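Local coordinates for putative periplasmic protein (Wolinella succinogenes, PDB 3KN3) that is a putative periplasmic solute-binding protein, probably serving an ABC-type tungstate transporter, and has been seen with glutathione bound, at residues G154-A157 with T158-A162. Numbering follows the deposited sequence.
Sequences GMLA and TINIA
Met155 and Ile159 meet one turn apart at the start of helix 155-164, joined by both backbone and side chain. Ile159 N donates to Met155 O at 3.0 Å, with the donor nearly in line with the carbonyl (C=O...N angle 163°). Beside this bond the selenomethionine chain, which leaves with CG anti to the amide nitrogen (chi1 -171°) and bends at chi2 and chi3, runs forward toward the next turn and sets its methyl CE 3.7 Å from CG1 of Ile159. The same CE lies 3.3 Å from OG1 of Thr158, the two side chains crossing at about a right angle. Gly154 is the N-cap, and its O accepts from Thr158 N at 3.1 Å; its modelled place is less sure, so this first bond is the less certain one. Two further i to i+4 bonds carry the pattern on: Asn160 N reaches Leu156 O at 3.2 Å, the donor tilted 31° out of the carbonyl plane, and Ile161 N reaches Ala157 O at 3.0 Å. The amide ND2 of Asn160 also comes within 3.2 Å of Leu156 O, but the angle is too poor for a hydrogen bond. The helix belongs to one lobe of a periplasmic binding protein fold, where it packs against strands 117-119 and 168-172 of the five-stranded mixed sheet: Thr158 and Ala162 touch Thr169 of strand 168-172, and Ile161 touches Val118 of strand 117-119. Over Leu156, Ile159 and Asn160 lies Tyr179 of helix 173-182. Met155 is buried. Its side chain is about 3 Å from that of Arg120 and close to Thr126, two residues that contact glutathione in a structure of this protein with that ligand, which is not bound here; a glycerol sits nearby.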
ATOM      1  N   GLY A 154      13.322   8.543  -3.248  1.00 45.59           N
ATOM      2  CA  GLY A 154      12.784   7.411  -2.516  1.00 39.92           C
ATOM      3  C   GLY A 154      12.129   7.892  -1.240  1.00 40.43           C
ATOM      4  O   GLY A 154      12.437   8.977  -0.751  1.00 41.51           O
HETATM    5  N   MSE A 155      11.225   7.087  -0.698  1.00 42.44           N
HETATM    6  CA  MSE A 155      10.513   7.440   0.531  1.00 39.07           C
HETATM    7  C   MSE A 155      11.443   8.024   1.614  1.00 42.54           C
HETATM    8  O   MSE A 155      11.203   9.124   2.145  1.00 42.39           O
HETATM    9  CB  MSE A 155       9.765   6.217   1.076  1.00 36.88           C
HETATM   10  CG  MSE A 155       8.821   6.511   2.226  1.00 36.67           C
HETATM   11 SE   MSE A 155       7.291   7.592   1.637  1.00 57.89          SE
HETATM   12  CE  MSE A 155       7.944   9.363   2.144  1.00106.08           C
ATOM     13  N   LEU A 156      12.509   7.296   1.926  1.00 35.31           N
ATOM     14  CA  LEU A 156      13.355   7.669   3.042  1.00 40.37           C
ATOM     15  C   LEU A 156      14.056   9.012   2.834  1.00 45.33           C
ATOM     16  O   LEU A 156      14.249   9.780   3.786  1.00 41.96           O
ATOM     17  CB  LEU A 156      14.359   6.559   3.347  1.00 50.26           C
ATOM     18  CG  LEU A 156      14.231   6.084   4.796  1.00 60.08           C
ATOM     19  CD1 LEU A 156      14.828   4.710   4.976  1.00 64.60           C
ATOM     20  CD2 LEU A 156      14.866   7.096   5.745  1.00 62.50           C
ATOM     21  N   ALA A 157      14.439   9.296   1.593  1.00 46.08           N
ATOM     22  CA  ALA A 157      15.088  10.567   1.284  1.00 44.17           C
ATOM     23  C   ALA A 157      14.113  11.735   1.426  1.00 39.20           C
ATOM     24  O   ALA A 157      14.493  12.815   1.881  1.00 45.73           O
ATOM     25  CB  ALA A 157      15.689  10.540  -0.120  1.00 43.68           C
ATOM     26  N   THR A 158      12.858  11.520   1.037  1.00 32.96           N
ATOM     27  CA  THR A 158      11.865  12.588   1.105  1.00 31.26           C
ATOM     28  C   THR A 158      11.402  12.838   2.545  1.00 29.70           C
ATOM     29  O   THR A 158      10.998  13.942   2.888  1.00 38.34           O
ATOM     30  CB  THR A 158      10.662  12.395   0.127  1.00 34.25           C
ATOM     31  OG1 THR A 158       9.491  12.036   0.854  1.00 42.61           O
ATOM     32  CG2 THR A 158      10.935  11.353  -0.907  1.00 27.56           C
ATOM     33  N   ILE A 159      11.489  11.831   3.400  1.00 29.86           N
ATOM     34  CA  ILE A 159      11.277  12.064   4.825  1.00 31.41           C
ATOM     35  C   ILE A 159      12.381  12.976   5.374  1.00 35.71           C
ATOM     36  O   ILE A 159      12.132  13.892   6.158  1.00 38.77           O
ATOM     37  CB  ILE A 159      11.234  10.751   5.629  1.00 28.44           C
ATOM     38  CG1 ILE A 159      10.049   9.888   5.189  1.00 28.87           C
ATOM     39  CG2 ILE A 159      11.132  11.043   7.107  1.00 24.34           C
ATOM     40  CD1 ILE A 159       9.847   8.658   6.022  1.00 24.77           C
ATOM     41  N   ASN A 160      13.611  12.732   4.956  1.00 34.53           N
ATOM     42  CA  ASN A 160      14.702  13.577   5.430  1.00 46.13           C
ATOM     43  C   ASN A 160      14.584  15.014   4.934  1.00 44.27           C
ATOM     44  O   ASN A 160      14.897  15.961   5.659  1.00 40.43           O
ATOM     45  CB  ASN A 160      16.064  12.973   5.082  1.00 47.88           C
ATOM     46  CG  ASN A 160      16.368  11.729   5.907  1.00 54.52           C
ATOM     47  OD1 ASN A 160      16.105  11.690   7.119  1.00 58.84           O
ATOM     48  ND2 ASN A 160      16.915  10.702   5.253  1.00 51.54           N
ATOM     49  N   ILE A 161      14.118  15.175   3.703  1.00 38.16           N
ATOM     50  CA  ILE A 161      13.890  16.507   3.183  1.00 32.04           C
ATOM     51  C   ILE A 161      12.809  17.204   3.995  1.00 33.87           C
ATOM     52  O   ILE A 161      12.980  18.369   4.356  1.00 36.28           O
ATOM     53  CB  ILE A 161      13.510  16.466   1.707  1.00 36.02           C
ATOM     54  CG1 ILE A 161      14.732  16.107   0.854  1.00 36.72           C
ATOM     55  CG2 ILE A 161      12.952  17.791   1.268  1.00 29.63           C
ATOM     56  CD1 ILE A 161      14.360  15.644  -0.545  1.00 31.90           C
ATOM     57  N   ALA A 162      11.707  16.500   4.293  1.00 29.51           N
ATOM     58  CA  ALA A 162      10.627  17.100   5.080  1.00 32.10           C
ATOM     59  C   ALA A 162      11.150  17.544   6.437  1.00 33.27           C
ATOM     60  O   ALA A 162      10.808  18.616   6.930  1.00 36.29           O
ATOM     61  CB  ALA A 162       9.407  16.133   5.250  1.00 18.65           C
TER